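Local coordinates for peptidase M16 inactive domain family protein (Pseudomonas fluorescens, PDB 3GWB), which is of unconfirmed activity but belongs, as an inactive-domain member, to the M16 peptidase family, whose members are generally metal-binding hydrolases, at residues A[238-243]-A[413-418]; A[252-257]-A[312-317]. One frame throughout, in Å; residues are numbered along the deposited sequence.

Contact 1 of 2, residues A[238-243]-A[413-418]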
ATOM      1  N   ALA A 238      33.207 -12.308   5.133  1.00 24.94           N
ATOM      2  CA  ALA A 238      32.218 -13.179   4.512  1.00 24.78           C
ATOM      3  C   ALA A 238      31.724 -14.189   5.541  1.00 24.91           C
ATOM      4  O   ALA A 238      32.504 -14.705   6.340  1.00 22.69           O
ATOM      5  CB  ALA A 238      32.831 -13.905   3.315  1.00 23.15           C
ATOM      6  N   SER A 239      30.425 -14.464   5.528  1.00 24.88           N
ATOM      7  CA  SER A 239      29.865 -15.427   6.465  1.00 25.85           C
ATOM      8  C   SER A 239      28.515 -15.933   5.985  1.00 26.03           C
ATOM      9  O   SER A 239      27.871 -15.306   5.143  1.00 26.62           O
ATOM     10  CB  SER A 239      29.717 -14.801   7.859  1.00 25.19           C
ATOM     11  OG  SER A 239      28.770 -13.745   7.864  1.00 26.89           O
ATOM     12  N   ILE A 240      28.098 -17.073   6.520  1.00 24.94           N
ATOM     13  CA  ILE A 240      26.817 -17.663   6.165  1.00 24.93           C
ATOM     14  C   ILE A 240      26.037 -17.957   7.435  1.00 24.86           C
ATOM     15  O   ILE A 240      26.562 -18.555   8.378  1.00 25.07           O
ATOM     16  CB  ILE A 240      26.996 -18.974   5.368  1.00 26.46           C
ATOM     17  CG1 ILE A 240      27.663 -18.672   4.025  1.00 28.00           C
ATOM     18  CG2 ILE A 240      25.644 -19.640   5.137  1.00 25.65           C
ATOM     19  CD1 ILE A 240      27.820 -19.882   3.128  1.00 29.54           C
ATOM     20  N   GLY A 241      24.784 -17.520   7.458  1.00 24.07           N
ATOM     21  CA  GLY A 241      23.943 -17.738   8.617  1.00 24.29           C
ATOM     22  C   GLY A 241      22.611 -18.334   8.217  1.00 26.11           C
ATOM     23  O   GLY A 241      22.124 -18.111   7.105  1.00 23.71           O
ATOM     24  N   HIS A 242      22.018 -19.101   9.125  1.00 26.73           N
ATOM     25  CA  HIS A 242      20.735 -19.726   8.855  1.00 27.96           C
ATOM     26  C   HIS A 242      19.787 -19.516  10.017  1.00 27.96           C
ATOM     27  O   HIS A 242      20.164 -19.693  11.172  1.00 29.10           O
ATOM     28  CB  HIS A 242      20.905 -21.230   8.617  1.00 27.63           C
ATOM     29  CG  HIS A 242      19.613 -21.950   8.379  1.00 27.87           C
ATOM     30  ND1 HIS A 242      18.889 -21.812   7.213  1.00 27.89           N
ATOM     31  CD2 HIS A 242      18.906 -22.792   9.166  1.00 27.16           C
ATOM     32  CE1 HIS A 242      17.787 -22.541   7.294  1.00 28.07           C
ATOM     33  NE2 HIS A 242      17.774 -23.145   8.469  1.00 27.56           N
ATOM     34  N   ILE A 243      18.557 -19.125   9.705  1.00 28.30           N
ATOM     35  CA  ILE A 243      17.545 -18.920  10.727  1.00 29.30           C
ATOM     36  C   ILE A 243      16.502 -20.007  10.548  1.00 29.54           C
ATOM     37  O   ILE A 243      15.790 -20.031   9.545  1.00 30.13           O
ATOM     38  CB  ILE A 243      16.858 -17.553  10.583  1.00 28.92           C
ATOM     39  CG1 ILE A 243      17.905 -16.438  10.622  1.00 28.59           C
ATOM     40  CG2 ILE A 243      15.840 -17.376  11.700  1.00 28.29           C
ATOM     41  CD1 ILE A 243      17.335 -15.056  10.404  1.00 28.26           C
HETATM   42  N   MSE A 413      30.745 -11.868  -0.101  1.00 20.94           N
HETATM   43  CA  MSE A 413      29.322 -12.053   0.163  1.00 20.36           C
HETATM   44  C   MSE A 413      28.980 -12.602   1.538  1.00 19.67           C
HETATM   45  O   MSE A 413      29.624 -13.526   2.046  1.00 17.70           O
HETATM   46  CB  MSE A 413      28.686 -12.946  -0.908  1.00 18.23           C
HETATM   47  CG  MSE A 413      28.306 -12.208  -2.189  1.00 21.92           C
HETATM   48 SE   MSE A 413      26.867 -11.113  -2.013  1.00 15.86          SE
HETATM   49  CE  MSE A 413      26.098 -11.326  -3.621  1.00 22.78           C
ATOM     50  N   VAL A 414      27.963 -11.989   2.134  1.00 20.11           N
ATOM     51  CA  VAL A 414      27.441 -12.387   3.432  1.00 20.09           C
ATOM     52  C   VAL A 414      26.103 -13.009   3.074  1.00 20.47           C
ATOM     53  O   VAL A 414      25.266 -12.373   2.425  1.00 21.04           O
ATOM     54  CB  VAL A 414      27.208 -11.171   4.342  1.00 21.00           C
ATOM     55  CG1 VAL A 414      26.594 -11.618   5.663  1.00 21.88           C
ATOM     56  CG2 VAL A 414      28.520 -10.450   4.580  1.00 22.55           C
ATOM     57  N   ILE A 415      25.901 -14.254   3.479  1.00 18.74           N
ATOM     58  CA  ILE A 415      24.670 -14.941   3.147  1.00 18.90           C
ATOM     59  C   ILE A 415      23.828 -15.309   4.359  1.00 19.92           C
ATOM     60  O   ILE A 415      24.338 -15.775   5.375  1.00 18.59           O
ATOM     61  CB  ILE A 415      24.987 -16.198   2.344  1.00 19.26           C
ATOM     62  CG1 ILE A 415      25.865 -15.817   1.149  1.00 18.05           C
ATOM     63  CG2 ILE A 415      23.702 -16.866   1.882  1.00 20.76           C
ATOM     64  CD1 ILE A 415      26.477 -16.998   0.446  1.00 18.21           C
ATOM     65  N   VAL A 416      22.526 -15.087   4.238  1.00 20.36           N
ATOM     66  CA  VAL A 416      21.603 -15.400   5.311  1.00 20.86           C
ATOM     67  C   VAL A 416      20.341 -16.013   4.733  1.00 21.58           C
ATOM     68  O   VAL A 416      19.680 -15.415   3.880  1.00 23.91           O
ATOM     69  CB  VAL A 416      21.221 -14.137   6.112  1.00 21.66           C
ATOM     70  CG1 VAL A 416      20.229 -14.498   7.207  1.00 21.02           C
ATOM     71  CG2 VAL A 416      22.467 -13.502   6.706  1.00 20.72           C
ATOM     72  N   SER A 417      20.017 -17.213   5.196  1.00 20.01           N
ATOM     73  CA  SER A 417      18.825 -17.910   4.746  1.00 19.31           C
ATOM     74  C   SER A 417      17.902 -18.163   5.931  1.00 19.10           C
ATOM     75  O   SER A 417      18.357 -18.309   7.064  1.00 20.53           O
ATOM     76  CB  SER A 417      19.200 -19.243   4.099  1.00 18.58           C
ATOM     77  OG  SER A 417      19.923 -20.053   5.006  1.00 18.66           O
ATOM     78  N   ALA A 418      16.604 -18.195   5.665  1.00 18.08           N
ATOM     79  CA  ALA A 418      15.617 -18.449   6.703  1.00 17.31           C
ATOM     80  C   ALA A 418      14.653 -19.476   6.146  1.00 17.16           C
ATOM     81  O   ALA A 418      13.993 -19.243   5.129  1.00 17.42           O
ATOM     82  CB  ALA A 418      14.872 -17.166   7.065  1.00 19.33           C
TER
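Ala238 and Met413, the latter a selenomethionine, touch just ahead of a parallel pairing of beta strands in the mixed alpha/beta sheet of the M16 inactive-domain region, where the late strand 414-419 lies beside the edge strand 239-244; the axes of the paired segments approach to 4.6 Å at 12°. Ala238 CB rests against the carbonyl of Met413, whose side chain leads away to pack on Leu254 and Gln256 of strand 249-257. At Val414 the CG1 methyl, on the face where helix 147-160 packs, sits 3.8 Å from Ser239 OG, a hydroxyl that also has a weak hydrogen bond to Arg158.

The firm pairing starts at Ile415, which straddles Ile240 in the way of parallel strands: its N gives a nearly straight bond to Ser239 O (2.8 Å), and its O receives Gly241 N (2.8 Å). Its side chain lies alongside that of Ile240, both pointing the same way, with Ile415 CB 4.0 Å from Ile240 CG1. The outer isoleucine is exposed, whereas Ile415 is buried against Leu327 and Gln331 of helix 323-340. Val416 turns to the other face, toward Leu155 and Arg158; its CA-H meets the carbonyl of Gly241.

Ser417 then repeats the straddle about His242, with its N bonded to Gly241 O and its O to Ile243 N. With CG anti to the backbone N (chi1 178°), the His242 ring brings its edge to Ser417 OG, which lies in the ring plane 3.0 Å from ND1. Because NE2 bonds Glu244 OE1, both ring nitrogens are engaged, which should restrain the ring's rotation. Ala418 continues the pairing on the opposite face from this imidazole: its CB packs 4.1 Å from Ile243 CB, and its CA approaches Ile243 O at 3.3 Å.

Contact 2 of 2, residues A[252-257]-A[312-317]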
ATOM      1  N   LEU A 252      16.250 -16.755   0.665  1.00 19.72           N
ATOM      2  CA  LEU A 252      17.688 -16.638   0.453  1.00 19.05           C
ATOM      3  C   LEU A 252      18.083 -15.183   0.220  1.00 19.39           C
ATOM      4  O   LEU A 252      17.497 -14.498  -0.619  1.00 18.11           O
ATOM      5  CB  LEU A 252      18.110 -17.458  -0.769  1.00 19.26           C
ATOM      6  CG  LEU A 252      17.895 -18.970  -0.777  1.00 19.26           C
ATOM      7  CD1 LEU A 252      18.146 -19.496  -2.187  1.00 18.68           C
ATOM      8  CD2 LEU A 252      18.829 -19.632   0.230  1.00 17.75           C
HETATM    9  N   MSE A 253      19.088 -14.718   0.951  1.00 19.14           N
HETATM   10  CA  MSE A 253      19.559 -13.351   0.796  1.00 20.25           C
HETATM   11  C   MSE A 253      21.080 -13.326   0.799  1.00 19.88           C
HETATM   12  O   MSE A 253      21.718 -13.904   1.678  1.00 19.93           O
HETATM   13  CB  MSE A 253      19.033 -12.473   1.931  1.00 21.20           C
HETATM   14  CG  MSE A 253      17.525 -12.444   2.046  1.00 24.05           C
HETATM   15 SE   MSE A 253      17.022 -11.164   3.198  1.00 26.29          SE
HETATM   16  CE  MSE A 253      17.342  -9.720   2.237  1.00 24.23           C
ATOM     17  N   LEU A 254      21.652 -12.667  -0.201  1.00 20.05           N
ATOM     18  CA  LEU A 254      23.099 -12.545  -0.314  1.00 18.49           C
ATOM     19  C   LEU A 254      23.386 -11.061  -0.390  1.00 17.66           C
ATOM     20  O   LEU A 254      22.614 -10.309  -0.982  1.00 17.74           O
ATOM     21  CB  LEU A 254      23.620 -13.230  -1.580  1.00 19.03           C
ATOM     22  CG  LEU A 254      23.327 -14.719  -1.767  1.00 21.11           C
ATOM     23  CD1 LEU A 254      21.881 -14.905  -2.200  1.00 21.02           C
ATOM     24  CD2 LEU A 254      24.263 -15.291  -2.824  1.00 18.71           C
ATOM     25  N   ALA A 255      24.496 -10.631   0.199  1.00 15.88           N
ATOM     26  CA  ALA A 255      24.820  -9.219   0.185  1.00 17.70           C
ATOM     27  C   ALA A 255      26.243  -8.918   0.610  1.00 18.77           C
ATOM     28  O   ALA A 255      26.945  -9.767   1.156  1.00 20.14           O
ATOM     29  CB  ALA A 255      23.846  -8.460   1.095  1.00 17.41           C
ATOM     30  N   GLN A 256      26.643  -7.681   0.340  1.00 18.73           N
ATOM     31  CA  GLN A 256      27.949  -7.155   0.693  1.00 18.60           C
ATOM     32  C   GLN A 256      27.806  -5.660   0.531  1.00 18.66           C
ATOM     33  O   GLN A 256      26.789  -5.190   0.013  1.00 17.75           O
ATOM     34  CB  GLN A 256      29.043  -7.699  -0.227  1.00 17.81           C
ATOM     35  CG  GLN A 256      28.800  -7.538  -1.714  1.00 15.08           C
ATOM     36  CD  GLN A 256      29.944  -8.125  -2.532  1.00 15.32           C
ATOM     37  OE1 GLN A 256      30.984  -7.483  -2.724  1.00 16.08           O
ATOM     38  NE2 GLN A 256      29.767  -9.357  -2.992  1.00 14.30           N
ATOM     39  N   LEU A 257      28.799  -4.906   0.984  1.00 18.82           N
ATOM     40  CA  LEU A 257      28.730  -3.461   0.877  1.00 20.43           C
ATOM     41  C   LEU A 257      28.754  -3.016  -0.574  1.00 21.55           C
ATOM     42  O   LEU A 257      29.587  -3.467  -1.358  1.00 21.92           O
ATOM     43  CB  LEU A 257      29.891  -2.814   1.633  1.00 18.52           C
ATOM     44  CG  LEU A 257      29.878  -2.988   3.152  1.00 19.53           C
ATOM     45  CD1 LEU A 257      31.064  -2.242   3.764  1.00 19.13           C
ATOM     46  CD2 LEU A 257      28.569  -2.448   3.713  1.00 17.13           C
ATOM     47  N   PHE A 312      24.561  -4.014  -1.347  1.00 16.40           N
ATOM     48  CA  PHE A 312      24.260  -4.604  -2.637  1.00 16.78           C
ATOM     49  C   PHE A 312      23.627  -5.893  -2.140  1.00 17.23           C
ATOM     50  O   PHE A 312      24.214  -6.593  -1.304  1.00 16.95           O
ATOM     51  CB  PHE A 312      25.506  -4.945  -3.450  1.00 15.23           C
ATOM     52  CG  PHE A 312      25.215  -5.875  -4.599  1.00 18.12           C
ATOM     53  CD1 PHE A 312      24.581  -5.410  -5.752  1.00 18.29           C
ATOM     54  CD2 PHE A 312      25.512  -7.235  -4.501  1.00 19.17           C
ATOM     55  CE1 PHE A 312      24.227  -6.292  -6.780  1.00 18.23           C
ATOM     56  CE2 PHE A 312      25.164  -8.127  -5.523  1.00 18.80           C
ATOM     57  CZ  PHE A 312      24.525  -7.651  -6.669  1.00 18.92           C
HETATM   58  N   MSE A 313      22.443  -6.211  -2.646  1.00 16.16           N
HETATM   59  CA  MSE A 313      21.742  -7.389  -2.174  1.00 19.06           C
HETATM   60  C   MSE A 313      20.997  -8.152  -3.261  1.00 18.23           C
HETATM   61  O   MSE A 313      20.504  -7.564  -4.222  1.00 17.91           O
HETATM   62  CB  MSE A 313      20.760  -6.951  -1.085  1.00 22.58           C
HETATM   63  CG  MSE A 313      20.141  -8.057  -0.266  1.00 28.43           C
HETATM   64 SE   MSE A 313      19.141  -7.333   1.057  1.00 35.17          SE
HETATM   65  CE  MSE A 313      20.347  -6.223   1.816  1.00 31.80           C
ATOM     66  N   ILE A 314      20.940  -9.469  -3.096  1.00 17.24           N
ATOM     67  CA  ILE A 314      20.231 -10.355  -4.011  1.00 15.54           C
ATOM     68  C   ILE A 314      19.281 -11.145  -3.132  1.00 15.50           C
ATOM     69  O   ILE A 314      19.690 -11.651  -2.087  1.00 16.11           O
ATOM     70  CB  ILE A 314      21.161 -11.375  -4.684  1.00 15.41           C
ATOM     71  CG1 ILE A 314      22.165 -10.660  -5.583  1.00 14.14           C
ATOM     72  CG2 ILE A 314      20.328 -12.389  -5.470  1.00 11.86           C
ATOM     73  CD1 ILE A 314      23.234 -11.584  -6.137  1.00 16.74           C
ATOM     74  N   ASN A 315      18.021 -11.252  -3.533  1.00 15.22           N
ATOM     75  CA  ASN A 315      17.073 -12.015  -2.729  1.00 17.58           C
ATOM     76  C   ASN A 315      16.072 -12.804  -3.558  1.00 16.46           C
ATOM     77  O   ASN A 315      15.700 -12.405  -4.661  1.00 14.75           O
ATOM     78  CB  ASN A 315      16.323 -11.095  -1.771  1.00 21.25           C
ATOM     79  CG  ASN A 315      15.460 -10.097  -2.491  1.00 24.88           C
ATOM     80  OD1 ASN A 315      15.956  -9.125  -3.063  1.00 29.92           O
ATOM     81  ND2 ASN A 315      14.156 -10.335  -2.483  1.00 28.00           N
ATOM     82  N   LEU A 316      15.644 -13.934  -3.010  1.00 15.69           N
ATOM     83  CA  LEU A 316      14.681 -14.793  -3.675  1.00 15.66           C
ATOM     84  C   LEU A 316      14.125 -15.791  -2.675  1.00 16.00           C
ATOM     85  O   LEU A 316      14.608 -15.898  -1.541  1.00 16.26           O
ATOM     86  CB  LEU A 316      15.333 -15.553  -4.840  1.00 16.46           C
ATOM     87  CG  LEU A 316      16.314 -16.681  -4.483  1.00 16.79           C
ATOM     88  CD1 LEU A 316      16.559 -17.560  -5.699  1.00 17.33           C
ATOM     89  CD2 LEU A 316      17.616 -16.093  -3.982  1.00 18.73           C
ATOM     90  N   GLN A 317      13.108 -16.523  -3.108  1.00 17.46           N
ATOM     91  CA  GLN A 317      12.456 -17.539  -2.291  1.00 19.26           C
ATOM     92  C   GLN A 317      12.301 -18.780  -3.169  1.00 19.47           C
ATOM     93  O   GLN A 317      11.997 -18.669  -4.350  1.00 18.44           O
ATOM     94  CB  GLN A 317      11.087 -17.029  -1.830  1.00 21.37           C
ATOM     95  CG  GLN A 317      10.294 -17.993  -0.970  1.00 27.16           C
ATOM     96  CD  GLN A 317       9.051 -17.349  -0.370  1.00 28.09           C
ATOM     97  OE1 GLN A 317       9.149 -16.407   0.418  1.00 28.22           O
ATOM     98  NE2 GLN A 317       7.876 -17.854  -0.744  1.00 29.12           N
TER
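Leu252, Leu254 and Gln256 each exchange two backbone hydrogen bonds with Leu316, Ile314 and Phe312 in turn, a regular antiparallel pairing of strands 176° apart in direction. Between these hydrogen-bonded pairs, Met253 faces Asn315 and Ala255 faces Met313 in non-hydrogen-bonded pairs.

On the face that carries the leucines, where helix 323-340 packs on Leu254, Ile314 and Leu316, Leu316 has CG between its backbone N and carbonyl carbon (chi1 72°). This swings CD2 back over the neighbouring strand to within 3.5 Å of Leu252 CB, and the two side chains cross at a slant. Leu254 and Ile314 meet more loosely, CB to CB at 4.4 Å. Farther along, Gln256 CG comes up obliquely to the Phe312 ring, 4.3 Å from CD2, while the backbone carbonyl O of Asn409 accepts a hydrogen bond from Gln256 NE2.

On the reverse face Met253 and Met313, both selenomethionines, bend at their last torsion and cross, bringing Met253 CE toward Met313 SE, although the modelled separation is too short to be trusted in detail. Ala255 CB touches Met313 CG at 4.0 Å.

Six backbone bonds thus satisfy the facing N-H and C=O groups of a mostly buried pairing, whose largely apolar side chains let Met253 and Ala255 pack on helix 147-160 while the leucine-bearing face meets helix 323-340.

How the contacts relate
Contacts 1 and 2 belong to one sheet, and their centres lie about 9 Å apart. Strand 414-418 of contact 1 lies antiparallel to strand 252-257 of contact 2, with probable hydrogen bonds from Val414 N to Ala255 O (2.6 Å) and from Val416 N to Met253 O (2.9 Å). Met413 SE packs 3.3 Å from Ala255 N at this seam. Along the chain contact 2 is nested within the loop closed by contact 1: strand 239-244 leads directly into strand 249-257, yet the late strand 414-419 inserts between them. Helix 147-160 packs on Val414, Val416, Met253 and Ala255, and helix 323-340 on Ile415, Leu254 and Ile314 on the other face.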